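Local coordinates for protein carboxylic ester hydrolase (Aspergillus niger, PDB 7K4O) that hydrolyses ester bonds as a serine esterase of the tannase family, probably releasing gallic acid from tannins, at residues A18-P21 / S22-Q26; E191-S194 / Q195-F199. All blocks are in the same frame, centred on the assembly; numbering follows the deposited sequence.

Contact 1. Residues A18-P21 / S22-Q26; sequences ALPP and SEFIQ
Pro21 and Phe24 are joined across a type II beta turn that runs from Pro21 to Phe24, with Ser22 and Glu23 at its two corners. Phe24 N donates to Pro21 O at 3.1 Å, with an angle of 144° at the hydrogen. The donor stands above the carbonyl plane, so the bond misses the lone pairs. Glu23 takes a positive phi, as the third residue of a type II turn does. Before the turn, Leu19 is the first residue to leave helical angles, and Pro20 and Pro21 continue in an extended, polyproline-like conformation.

The turn brings the Phe24 ring back against Pro20. Pro20 CB sits over one face of the Phe24 ring, 3.7 Å from the centroid and 11° off the normal, which makes a CH-pi contact. Pro20 CG extends along the same ring to Phe24 CE1, at 3.7 Å. Ile25 CG1 lies against the opposite face, offset toward the rim. A chi1 of 100°, well away from a staggered value, lays the Phe24 ring against Pro20. Pro21 packs its ring carbons CG and CD on Phe24 CB, each at 4.1 Å, and the two side chains meet nearly at a right angle.

Both corner side chains bond onward to the chain that follows. Ser22 OG is hydrogen-bonded to Ile30 N, and Glu23 OE1 to Gly27 N. Phe24 also touches Ile161 of helix 144-169. This is a surface type II turn with a proline-aromatic CH-pi contact beside it, in the loop that links helix 12-18 to strand 28-47.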
ATOM      1  N   ALA A  18      14.199 -29.090 -10.324  1.00 23.64           N
ATOM      2  CA  ALA A  18      13.445 -28.041 -11.059  1.00 23.41           C
ATOM      3  C   ALA A  18      14.076 -26.644 -10.860  1.00 24.11           C
ATOM      4  O   ALA A  18      13.683 -25.687 -11.542  1.00 22.71           O
ATOM      5  CB  ALA A  18      12.034 -28.024 -10.554  1.00 23.98           C
ATOM      6  N   LEU A  19      14.986 -26.480  -9.903  1.00 24.96           N
ATOM      7  CA  LEU A  19      15.562 -25.129  -9.712  1.00 25.89           C
ATOM      8  C   LEU A  19      16.285 -24.717 -10.986  1.00 24.82           C
ATOM      9  O   LEU A  19      16.933 -25.512 -11.652  1.00 24.79           O
ATOM     10  CB  LEU A  19      16.556 -25.150  -8.558  1.00 27.16           C
ATOM     11  CG  LEU A  19      15.962 -25.145  -7.169  1.00 29.72           C
ATOM     12  CD1 LEU A  19      17.107 -25.449  -6.197  1.00 35.13           C
ATOM     13  CD2 LEU A  19      15.269 -23.834  -6.865  1.00 30.72           C
ATOM     14  N   PRO A  20      16.255 -23.413 -11.353  1.00 24.90           N
ATOM     15  CA  PRO A  20      17.130 -22.946 -12.406  1.00 26.11           C
ATOM     16  C   PRO A  20      18.565 -23.135 -11.924  1.00 26.86           C
ATOM     17  O   PRO A  20      18.853 -23.042 -10.724  1.00 29.75           O
ATOM     18  CB  PRO A  20      16.748 -21.480 -12.569  1.00 26.50           C
ATOM     19  CG  PRO A  20      16.202 -21.099 -11.218  1.00 26.86           C
ATOM     20  CD  PRO A  20      15.532 -22.344 -10.666  1.00 24.59           C
ATOM     21  N   PRO A  21      19.497 -23.300 -12.858  1.00 28.14           N
ATOM     22  CA  PRO A  21      20.901 -23.390 -12.485  1.00 33.52           C
ATOM     23  C   PRO A  21      21.487 -22.071 -11.956  1.00 34.63           C
ATOM     24  O   PRO A  21      21.049 -21.003 -12.354  1.00 33.42           O
ATOM     25  CB  PRO A  21      21.596 -23.749 -13.808  1.00 33.46           C
ATOM     26  CG  PRO A  21      20.681 -23.245 -14.903  1.00 35.87           C
ATOM     27  CD  PRO A  21      19.278 -23.272 -14.313  1.00 30.24           C
ATOM     28  N   SER A  22      22.525 -22.177 -11.135  1.00 30.44           N
ATOM     29  CA  SER A  22      23.372 -21.005 -10.811  1.00 32.62           C
ATOM     30  C   SER A  22      23.842 -20.322 -12.120  1.00 29.94           C
ATOM     31  O   SER A  22      24.060 -20.970 -13.178  1.00 29.72           O
ATOM     32  CB  SER A  22      24.507 -21.387  -9.886  1.00 33.67           C
ATOM     33  OG  SER A  22      24.022 -21.820  -8.635  1.00 35.17           O
ATOM     34  N   GLU A  23      23.927 -19.000 -12.076  1.00 30.09           N
ATOM     35  CA  GLU A  23      24.283 -18.085 -13.184  1.00 28.78           C
ATOM     36  C   GLU A  23      23.217 -18.032 -14.260  1.00 26.94           C
ATOM     37  O   GLU A  23      23.439 -17.333 -15.264  1.00 28.35           O
ATOM     38  CB  GLU A  23      25.692 -18.347 -13.726  1.00 27.90           C
ATOM     39  CG  GLU A  23      26.699 -18.459 -12.623  1.00 27.31           C
ATOM     40  CD  GLU A  23      26.883 -17.183 -11.783  1.00 27.91           C
ATOM     41  OE1 GLU A  23      26.595 -16.067 -12.311  1.00 26.14           O
ATOM     42  OE2 GLU A  23      27.359 -17.302 -10.635  1.00 28.16           O
ATOM     43  N   PHE A  24      22.011 -18.536 -13.993  1.00 27.02           N
ATOM     44  CA  PHE A  24      20.909 -18.298 -14.964  1.00 26.88           C
ATOM     45  C   PHE A  24      20.632 -16.781 -14.969  1.00 27.65           C
ATOM     46  O   PHE A  24      20.187 -16.247 -15.958  1.00 28.21           O
ATOM     47  CB  PHE A  24      19.732 -19.230 -14.716  1.00 30.78           C
ATOM     48  CG  PHE A  24      18.607 -18.589 -13.973  1.00 29.14           C
ATOM     49  CD1 PHE A  24      18.701 -18.379 -12.616  1.00 34.05           C
ATOM     50  CD2 PHE A  24      17.473 -18.181 -14.633  1.00 32.14           C
ATOM     51  CE1 PHE A  24      17.669 -17.770 -11.931  1.00 34.04           C
ATOM     52  CE2 PHE A  24      16.440 -17.580 -13.948  1.00 30.89           C
ATOM     53  CZ  PHE A  24      16.540 -17.383 -12.601  1.00 32.53           C
ATOM     54  N   ILE A  25      20.754 -16.170 -13.801  1.00 26.22           N
ATOM     55  CA  ILE A  25      20.956 -14.698 -13.671  1.00 26.47           C
ATOM     56  C   ILE A  25      22.454 -14.550 -13.393  1.00 23.37           C
ATOM     57  O   ILE A  25      22.896 -15.071 -12.335  1.00 23.73           O
ATOM     58  CB  ILE A  25      20.123 -14.077 -12.536  1.00 26.50           C
ATOM     59  CG1 ILE A  25      18.616 -14.307 -12.691  1.00 27.41           C
ATOM     60  CG2 ILE A  25      20.420 -12.584 -12.419  1.00 29.44           C
ATOM     61  CD1 ILE A  25      17.873 -14.028 -11.431  1.00 28.45           C
ATOM     62  N   GLN A  26      23.184 -13.856 -14.257  1.00 25.02           N
ATOM     63  CA  GLN A  26      24.627 -13.727 -13.973  1.00 24.51           C
ATOM     64  C   GLN A  26      24.787 -12.980 -12.646  1.00 23.07           C
ATOM     65  O   GLN A  26      24.156 -11.917 -12.469  1.00 25.32           O
ATOM     66  CB  GLN A  26      25.338 -12.998 -15.111  1.00 25.23           C
ATOM     67  CG  GLN A  26      26.838 -13.036 -14.943  1.00 26.90           C
ATOM     68  CD  GLN A  26      27.565 -12.497 -16.145  1.00 29.94           C
ATOM     69  OE1 GLN A  26      27.197 -11.471 -16.692  1.00 31.33           O
ATOM     70  NE2 GLN A  26      28.556 -13.244 -16.595  1.00 34.52           N
TER

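Contact 2. Residues E191-S194 / Q195-F199; sequences EGWS and QVQRF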
ATOM      1  N   GLU A 191       6.141  -1.970  -3.556  1.00 20.23           N
ATOM      2  CA  GLU A 191       6.939  -3.051  -4.157  1.00 19.74           C
ATOM      3  C   GLU A 191       6.334  -3.480  -5.487  1.00 19.07           C
ATOM      4  O   GLU A 191       7.094  -3.694  -6.434  1.00 20.31           O
ATOM      5  CB  GLU A 191       7.092  -4.215  -3.211  1.00 20.02           C
ATOM      6  CG  GLU A 191       7.953  -3.899  -1.993  1.00 19.78           C
ATOM      7  CD  GLU A 191       7.765  -4.810  -0.803  1.00 23.74           C
ATOM      8  OE1 GLU A 191       7.210  -5.906  -0.954  1.00 21.43           O
ATOM      9  OE2 GLU A 191       8.233  -4.435   0.316  1.00 22.28           O
ATOM     10  N   GLY A 192       5.003  -3.539  -5.586  1.00 19.32           N
ATOM     11  CA  GLY A 192       4.382  -3.817  -6.893  1.00 20.83           C
ATOM     12  C   GLY A 192       4.781  -2.776  -7.924  1.00 20.08           C
ATOM     13  O   GLY A 192       5.233  -3.114  -9.015  1.00 19.12           O
ATOM     14  N   TRP A 193       4.655  -1.497  -7.583  1.00 19.58           N
ATOM     15  CA  TRP A 193       5.018  -0.412  -8.539  1.00 19.60           C
ATOM     16  C   TRP A 193       6.511  -0.451  -8.867  1.00 17.91           C
ATOM     17  O   TRP A 193       6.879  -0.085  -9.988  1.00 19.29           O
ATOM     18  CB  TRP A 193       4.600   0.967  -8.025  1.00 18.98           C
ATOM     19  CG  TRP A 193       3.152   1.260  -8.220  1.00 18.43           C
ATOM     20  CD1 TRP A 193       2.239   1.492  -7.245  1.00 21.16           C
ATOM     21  CD2 TRP A 193       2.425   1.261  -9.462  1.00 18.83           C
ATOM     22  NE1 TRP A 193       1.012   1.735  -7.793  1.00 21.65           N
ATOM     23  CE2 TRP A 193       1.093   1.591  -9.155  1.00 20.37           C
ATOM     24  CE3 TRP A 193       2.780   1.116 -10.814  1.00 19.52           C
ATOM     25  CZ2 TRP A 193       0.118   1.716 -10.139  1.00 20.81           C
ATOM     26  CZ3 TRP A 193       1.809   1.247 -11.782  1.00 21.21           C
ATOM     27  CH2 TRP A 193       0.486   1.520 -11.444  1.00 20.50           C
ATOM     28  N   SER A 194       7.372  -0.891  -7.956  1.00 18.34           N
ATOM     29  CA  SER A 194       8.827  -0.905  -8.177  1.00 18.83           C
ATOM     30  C   SER A 194       9.146  -1.780  -9.397  1.00 19.55           C
ATOM     31  O   SER A 194      10.119  -1.503 -10.128  1.00 20.05           O
ATOM     32  CB  SER A 194       9.601  -1.353  -6.965  1.00 19.34           C
ATOM     33  OG  SER A 194       9.528  -2.755  -6.726  1.00 19.90           O
ATOM     34  N   GLN A 195       8.377  -2.842  -9.607  1.00 18.45           N
ATOM     35  CA  GLN A 195       8.613  -3.764 -10.738  1.00 18.66           C
ATOM     36  C   GLN A 195       7.893  -3.286 -12.011  1.00 18.78           C
ATOM     37  O   GLN A 195       8.498  -3.285 -13.082  1.00 18.95           O
ATOM     38  CB  GLN A 195       8.136  -5.185 -10.426  1.00 19.70           C
ATOM     39  CG  GLN A 195       8.742  -5.749  -9.159  1.00 19.26           C
ATOM     40  CD  GLN A 195      10.255  -5.783  -9.181  1.00 20.24           C
ATOM     41  OE1 GLN A 195      10.853  -6.494  -9.963  1.00 20.79           O
ATOM     42  NE2 GLN A 195      10.881  -4.936  -8.366  1.00 18.38           N
ATOM     43  N   VAL A 196       6.649  -2.824 -11.888  1.00 18.18           N
ATOM     44  CA  VAL A 196       5.863  -2.323 -13.046  1.00 18.85           C
ATOM     45  C   VAL A 196       6.596  -1.149 -13.713  1.00 20.54           C
ATOM     46  O   VAL A 196       6.584  -1.037 -14.907  1.00 18.88           O
ATOM     47  CB  VAL A 196       4.450  -1.980 -12.611  1.00 20.01           C
ATOM     48  CG1 VAL A 196       3.681  -1.254 -13.704  1.00 19.51           C
ATOM     49  CG2 VAL A 196       3.666  -3.222 -12.131  1.00 21.04           C
ATOM     50  N   GLN A 197       7.286  -0.336 -12.920  1.00 19.94           N
ATOM     51  CA  GLN A 197       8.035   0.835 -13.423  1.00 19.05           C
ATOM     52  C   GLN A 197       9.325   0.485 -14.161  1.00 19.90           C
ATOM     53  O   GLN A 197       9.823   1.362 -14.842  1.00 20.20           O
ATOM     54  CB  GLN A 197       8.295   1.787 -12.249  1.00 18.08           C
ATOM     55  CG  GLN A 197       7.058   2.526 -11.830  1.00 18.16           C
ATOM     56  CD  GLN A 197       7.173   3.313 -10.551  1.00 21.22           C
ATOM     57  OE1 GLN A 197       8.270   3.545 -10.020  1.00 21.88           O
ATOM     58  NE2 GLN A 197       6.030   3.663  -9.979  1.00 19.94           N
ATOM     59  N   ARG A 198       9.867  -0.724 -14.019  1.00 19.94           N
ATOM     60  CA  ARG A 198      11.170  -1.112 -14.545  1.00 20.18           C
ATOM     61  C   ARG A 198      11.127  -2.299 -15.507  1.00 21.97           C
ATOM     62  O   ARG A 198      11.989  -2.315 -16.392  1.00 21.98           O
ATOM     63  CB  ARG A 198      12.091  -1.463 -13.375  1.00 19.86           C
ATOM     64  CG  ARG A 198      12.480  -0.256 -12.522  1.00 19.63           C
ATOM     65  CD  ARG A 198      13.345  -0.614 -11.341  1.00 20.69           C
ATOM     66  NE  ARG A 198      13.781   0.525 -10.555  1.00 20.51           N
ATOM     67  CZ  ARG A 198      13.074   1.104  -9.579  1.00 20.72           C
ATOM     68  NH1 ARG A 198      11.851   0.715  -9.282  1.00 21.05           N
ATOM     69  NH2 ARG A 198      13.598   2.126  -8.906  1.00 21.72           N
ATOM     70  N   PHE A 199      10.241  -3.258 -15.303  1.00 22.45           N
ATOM     71  CA  PHE A 199      10.345  -4.596 -15.953  1.00 22.68           C
ATOM     72  C   PHE A 199       9.002  -4.924 -16.600  1.00 22.57           C
ATOM     73  O   PHE A 199       8.056  -5.388 -15.894  1.00 25.42           O
ATOM     74  CB  PHE A 199      10.793  -5.650 -14.961  1.00 21.71           C
ATOM     75  CG  PHE A 199      12.023  -5.300 -14.167  1.00 21.65           C
ATOM     76  CD1 PHE A 199      13.243  -5.134 -14.799  1.00 24.28           C
ATOM     77  CD2 PHE A 199      11.943  -5.076 -12.806  1.00 22.97           C
ATOM     78  CE1 PHE A 199      14.361  -4.746 -14.075  1.00 24.77           C
ATOM     79  CE2 PHE A 199      13.044  -4.708 -12.077  1.00 22.70           C
ATOM     80  CZ  PHE A 199      14.262  -4.533 -12.720  1.00 23.31           C
TER
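Gly192 O receives two backbone N-H groups from the next turn of the helix. Val196 N gives the regular i to i+4 bond to Gly192 O, at 3.2 Å and nearly straight at 171°. Gln195 N reaches the same oxygen from above the carbonyl plane, in a more bent bond. Gln197 N makes a further i to i+4 bond to Trp193 O at 3.0 Å.

Two side chains bond to main-chain carbonyls. Ser194 OG turns back along the helix and donates to Glu191 O at 2.6 Å; its chi1 of 75° sets the hydroxyl between the backbone N and the carbonyl carbon. Arg198 NH1 donates to Ser194 O at 2.9 Å. That oxygen lies 4° from the guanidinium plane, and the N-H meets a lone pair in the carbonyl plane.

Apolar packing joins Trp193 CZ3 to Val196 CG1 at 3.7 Å. Separately, the Gln197 side chain crosses that of Trp193 at about a right angle, with Gln197 NE2 3.6 Å from Trp193 CB. Outside, Gln197 NE2 bonds to Thr396 O and Arg198 NH2 to Ser392 O.

Helix 187-196 follows strand 179-185 through a probable GxSxG nucleophile elbow, which Glu191 touches, consistent with an alpha/beta-hydrolase fold. In this buried beta-alpha-beta unit, Trp193 and Val196 pack on strand 205-209, while Glu191, Gln195 and Arg198 touch helix 144-169, where Glu191 OE1 bonds to His155.

Overall arrangement
From the N terminus, the chain leaves helix 12-18 and enters contact 1, which closes a short turn before strand 28-47. That strand is an outermost one of the mixed sheet. Contact 2 comes much later, after strand 179-185, and lies in the later part of helix 187-196 and the residues that follow, on the way to strand 205-209. The two contacts are local and in series, so they neither nest nor cross. The centres of contact 1 and contact 2 are about 22 Å apart. The nearest atoms of contact 1 and contact 2 are about 10 Å apart. Helix 144-169 is a shared neighbour: residues of both contacts pack on it. Contact 1 lies at the surface, whereas contact 2 is buried nearer the centre of the chain.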